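Local structure of putative isomerase (Sinorhizobium meliloti, 2PPG) at residues 5-17 against 84-97. The protein is a putative isomerase of the mandelate racemase/muconate lactonizing enzyme group, within the enolase superfamily, with a capping N-terminal domain and a barrel-type C-terminal domain. Numbering follows the deposited sequence.
Sequences DRVKKIESFTLTL and IDDLLADFTIGRDP
Val7 and the type II turn from Thr92 to Arg95 are tied together through their backbones. Val7 N donates to Arg95 O (2.9 Å), and Gly94 N returns a bond to Val7 O (2.8 Å); both N-H groups point almost straight at their acceptors. The branched, apolar Val7 suits its buried place, with CG2 near Pro97 CG (4.2 Å). Glycine suits position 94 because the turn takes it to a positive phi (92°), where a CB would strike the preceding carbonyl. Farther along, the strand runs roughly antiparallel to the helix, and side chains take over. The Ile10 side chain crosses that of Thr92 at about a right angle, its CD1 3.6 Å from Thr92 CB, while Ile10 CB lies against the small CB of Ala89. Thr92 can offer carbon to this apolar surface because its OG1, beside its own backbone N (chi1 -44°), turns back to Leu88 O (2.8 Å). That carbonyl also accepts from Phe91 N, on the opposite face of its plane. At the far end Ser12 OG donates to Asp85 OD1 (3.2 Å) from above the carboxylate plane, with the CG2 of Ile84 also against the hydroxyl. A water accepts from Ser12 N (2.7 Å) and donates weakly to Asp85 OD2, whose stronger partner is His391. Asp96 OD2 forms a salt bridge with Lys146 of a third subunit, and Arg95 NH1 one with Asp106 of its own chain. Within the N-terminal capping domain, the contact thus seats a helix on the antiparallel sheet by polar bonds at both ends and apolar packing between, with the Asp85 carboxylate shared among serine, water and histidine, an arrangement that would probably favour its charged form.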
# COMPACT_ATOMS: atom_id res chain seq x y z
N ASP A 5 23.34 -9.53 -46.98
CA ASP A 5 22.11 -10.05 -47.67
C ASP A 5 20.81 -9.52 -47.07
O ASP A 5 20.39 -9.93 -45.99
CB ASP A 5 22.08 -11.57 -47.67
CG ASP A 5 20.71 -12.11 -48.02
OD1 ASP A 5 20.07 -12.66 -47.10
OD2 ASP A 5 20.28 -11.96 -49.19
N ARG A 6 20.14 -8.66 -47.82
CA ARG A 6 19.13 -7.78 -47.27
C ARG A 6 17.74 -7.99 -47.84
O ARG A 6 17.57 -8.56 -48.93
CB ARG A 6 19.56 -6.34 -47.53
CG ARG A 6 21.00 -6.02 -47.14
CD ARG A 6 21.17 -6.09 -45.63
NE ARG A 6 22.20 -5.17 -45.14
CZ ARG A 6 23.29 -5.54 -44.48
NH1 ARG A 6 24.15 -4.62 -44.08
NH2 ARG A 6 23.52 -6.83 -44.20
N VAL A 7 16.75 -7.51 -47.11
CA VAL A 7 15.37 -7.53 -47.56
C VAL A 7 15.21 -6.63 -48.78
O VAL A 7 15.59 -5.47 -48.75
CB VAL A 7 14.44 -7.07 -46.45
CG1 VAL A 7 13.05 -6.83 -47.01
CG2 VAL A 7 14.41 -8.11 -45.34
N LYS A 8 14.65 -7.20 -49.85
CA LYS A 8 14.52 -6.51 -51.12
C LYS A 8 13.07 -6.17 -51.47
O LYS A 8 12.79 -5.11 -52.00
CB LYS A 8 15.11 -7.38 -52.23
CG LYS A 8 14.93 -6.85 -53.65
CD LYS A 8 15.46 -7.90 -54.61
CE LYS A 8 14.78 -7.84 -55.97
NZ LYS A 8 15.07 -9.10 -56.73
N LYS A 9 12.15 -7.07 -51.17
CA LYS A 9 10.79 -6.91 -51.64
C LYS A 9 9.82 -7.30 -50.54
O LYS A 9 10.04 -8.29 -49.84
CB LYS A 9 10.55 -7.77 -52.88
CG LYS A 9 9.54 -7.19 -53.88
CD LYS A 9 8.81 -8.28 -54.67
CE LYS A 9 9.75 -9.22 -55.40
NZ LYS A 9 9.01 -10.24 -56.22
N ILE A 10 8.75 -6.53 -50.42
CA ILE A 10 7.71 -6.80 -49.43
C ILE A 10 6.34 -6.65 -50.06
O ILE A 10 5.99 -5.58 -50.51
CB ILE A 10 7.84 -5.85 -48.22
CG1 ILE A 10 9.14 -6.15 -47.46
CG2 ILE A 10 6.64 -5.98 -47.30
CD1 ILE A 10 9.26 -5.46 -46.12
N GLU A 11 5.58 -7.74 -50.11
CA GLU A 11 4.22 -7.71 -50.65
C GLU A 11 3.18 -8.18 -49.62
O GLU A 11 3.45 -9.09 -48.84
CB GLU A 11 4.13 -8.56 -51.91
CG GLU A 11 5.02 -8.10 -53.04
CD GLU A 11 5.29 -9.20 -54.06
OE1 GLU A 11 5.93 -10.21 -53.72
OE2 GLU A 11 4.86 -9.04 -55.22
N SER A 12 1.99 -7.55 -49.66
CA SER A 12 0.87 -7.85 -48.76
C SER A 12 -0.34 -8.38 -49.51
O SER A 12 -0.63 -7.94 -50.63
CB SER A 12 0.43 -6.58 -48.02
OG SER A 12 1.51 -5.97 -47.36
N PHE A 13 -1.08 -9.30 -48.88
CA PHE A 13 -2.18 -10.01 -49.54
C PHE A 13 -3.30 -10.33 -48.58
O PHE A 13 -3.08 -10.46 -47.37
CB PHE A 13 -1.74 -11.37 -50.09
CG PHE A 13 -0.46 -11.35 -50.86
CD1 PHE A 13 -0.48 -11.23 -52.25
CD2 PHE A 13 0.75 -11.50 -50.22
CE1 PHE A 13 0.70 -11.24 -52.98
CE2 PHE A 13 1.93 -11.50 -50.94
CZ PHE A 13 1.90 -11.37 -52.33
N THR A 14 -4.50 -10.51 -49.12
CA THR A 14 -5.57 -11.09 -48.34
C THR A 14 -5.84 -12.47 -48.87
O THR A 14 -5.67 -12.74 -50.05
CB THR A 14 -6.85 -10.28 -48.43
OG1 THR A 14 -7.07 -9.89 -49.79
CG2 THR A 14 -6.77 -9.04 -47.54
N LEU A 15 -6.26 -13.36 -47.98
CA LEU A 15 -6.77 -14.64 -48.38
C LEU A 15 -8.14 -14.74 -47.78
O LEU A 15 -8.29 -14.62 -46.55
CB LEU A 15 -5.88 -15.76 -47.83
CG LEU A 15 -6.26 -17.21 -48.13
CD1 LEU A 15 -6.41 -17.41 -49.62
CD2 LEU A 15 -5.20 -18.15 -47.58
N THR A 16 -9.15 -14.94 -48.63
CA THR A 16 -10.55 -14.97 -48.21
C THR A 16 -11.20 -16.32 -48.49
O THR A 16 -11.46 -16.65 -49.65
CB THR A 16 -11.36 -13.88 -48.94
OG1 THR A 16 -10.78 -12.60 -48.70
CG2 THR A 16 -12.82 -13.88 -48.48
N LEU A 17 -11.49 -17.10 -47.46
CA LEU A 17 -12.19 -18.37 -47.69
C LEU A 17 -13.62 -18.32 -47.18
O LEU A 17 -13.85 -17.86 -46.06
CB LEU A 17 -11.47 -19.54 -47.03
CG LEU A 17 -10.21 -20.09 -47.71
CD1 LEU A 17 -10.21 -19.81 -49.23
CD2 LEU A 17 -8.97 -19.51 -47.05
N ILE A 84 1.44 -1.34 -43.97
CA ILE A 84 2.58 -2.10 -44.49
C ILE A 84 3.13 -1.56 -45.81
O ILE A 84 4.33 -1.42 -45.97
CB ILE A 84 2.21 -3.57 -44.68
CG1 ILE A 84 1.71 -4.17 -43.36
CG2 ILE A 84 3.40 -4.35 -45.23
CD1 ILE A 84 1.18 -5.57 -43.49
N ASP A 85 2.26 -1.26 -46.77
CA ASP A 85 2.74 -0.86 -48.09
C ASP A 85 3.16 0.61 -48.19
O ASP A 85 4.09 0.93 -48.92
CB ASP A 85 1.70 -1.20 -49.15
CG ASP A 85 1.50 -2.70 -49.30
OD1 ASP A 85 2.47 -3.46 -49.04
OD2 ASP A 85 0.39 -3.13 -49.66
N ASP A 86 2.48 1.48 -47.45
CA ASP A 86 2.70 2.91 -47.53
C ASP A 86 3.84 3.37 -46.61
O ASP A 86 4.62 4.27 -46.96
CB ASP A 86 1.42 3.69 -47.22
CG ASP A 86 1.59 5.19 -47.39
OD1 ASP A 86 2.09 5.63 -48.44
OD2 ASP A 86 1.23 5.93 -46.46
N LEU A 87 3.92 2.76 -45.44
CA LEU A 87 4.91 3.18 -44.46
C LEU A 87 6.02 2.16 -44.21
O LEU A 87 7.19 2.46 -44.41
CB LEU A 87 4.24 3.54 -43.14
CG LEU A 87 5.19 3.87 -41.99
CD1 LEU A 87 5.96 5.18 -42.26
CD2 LEU A 87 4.44 3.93 -40.67
N LEU A 88 5.64 0.96 -43.78
CA LEU A 88 6.62 0.03 -43.20
C LEU A 88 7.62 -0.57 -44.17
O LEU A 88 8.80 -0.70 -43.85
CB LEU A 88 5.90 -1.09 -42.44
CG LEU A 88 5.06 -0.64 -41.26
CD1 LEU A 88 4.44 -1.86 -40.63
CD2 LEU A 88 5.90 0.12 -40.26
N ALA A 89 7.15 -0.93 -45.35
CA ALA A 89 7.97 -1.60 -46.34
C ALA A 89 9.30 -0.87 -46.60
O ALA A 89 10.37 -1.48 -46.53
CB ALA A 89 7.19 -1.78 -47.64
N ASP A 90 9.23 0.42 -46.87
CA ASP A 90 10.43 1.17 -47.21
C ASP A 90 11.39 1.38 -46.04
O ASP A 90 12.54 1.78 -46.24
CB ASP A 90 10.07 2.49 -47.89
CG ASP A 90 9.53 2.28 -49.30
OD1 ASP A 90 10.14 1.48 -50.04
OD2 ASP A 90 8.51 2.89 -49.67
N PHE A 91 10.93 1.09 -44.83
CA PHE A 91 11.83 1.12 -43.67
C PHE A 91 12.33 -0.26 -43.31
O PHE A 91 13.15 -0.40 -42.41
CB PHE A 91 11.17 1.82 -42.48
CG PHE A 91 11.08 3.30 -42.68
CD1 PHE A 91 12.21 4.10 -42.55
CD2 PHE A 91 9.87 3.89 -43.05
CE1 PHE A 91 12.13 5.47 -42.77
CE2 PHE A 91 9.78 5.26 -43.25
CZ PHE A 91 10.92 6.05 -43.12
N THR A 92 11.85 -1.26 -44.04
CA THR A 92 12.29 -2.64 -43.83
C THR A 92 13.22 -3.12 -44.96
O THR A 92 14.19 -3.83 -44.70
CB THR A 92 11.07 -3.57 -43.65
OG1 THR A 92 10.12 -2.94 -42.77
CG2 THR A 92 11.50 -4.93 -43.06
N ILE A 93 12.93 -2.71 -46.19
CA ILE A 93 13.86 -2.94 -47.30
C ILE A 93 15.26 -2.46 -46.90
O ILE A 93 15.40 -1.41 -46.27
CB ILE A 93 13.40 -2.20 -48.58
CG1 ILE A 93 12.08 -2.80 -49.09
CG2 ILE A 93 14.47 -2.28 -49.67
CD1 ILE A 93 11.38 -1.91 -50.14
N GLY A 94 16.29 -3.23 -47.23
CA GLY A 94 17.67 -2.89 -46.90
C GLY A 94 18.18 -3.45 -45.57
O GLY A 94 19.39 -3.48 -45.34
N ARG A 95 17.27 -3.87 -44.69
CA ARG A 95 17.68 -4.43 -43.40
C ARG A 95 17.95 -5.92 -43.50
O ARG A 95 17.56 -6.57 -44.47
CB ARG A 95 16.62 -4.19 -42.31
CG ARG A 95 16.07 -2.77 -42.23
CD ARG A 95 17.03 -1.80 -41.57
NE ARG A 95 17.58 -2.32 -40.32
CZ ARG A 95 17.19 -1.94 -39.11
NH1 ARG A 95 16.21 -1.04 -38.95
NH2 ARG A 95 17.77 -2.46 -38.05
N ASP A 96 18.63 -6.43 -42.47
CA ASP A 96 19.02 -7.83 -42.36
C ASP A 96 17.96 -8.57 -41.52
O ASP A 96 17.60 -8.12 -40.44
CB ASP A 96 20.42 -7.86 -41.71
CG ASP A 96 20.90 -9.25 -41.30
OD1 ASP A 96 20.35 -10.28 -41.72
OD2 ASP A 96 21.87 -9.31 -40.52
N PRO A 97 17.44 -9.70 -42.03
CA PRO A 97 16.45 -10.46 -41.25
C PRO A 97 16.96 -10.88 -39.88
O PRO A 97 16.15 -11.05 -38.96
CB PRO A 97 16.21 -11.70 -42.11
CG PRO A 97 16.53 -11.26 -43.48
CD PRO A 97 17.71 -10.34 -43.33
O HOH W 1 1.58 -5.50 -51.41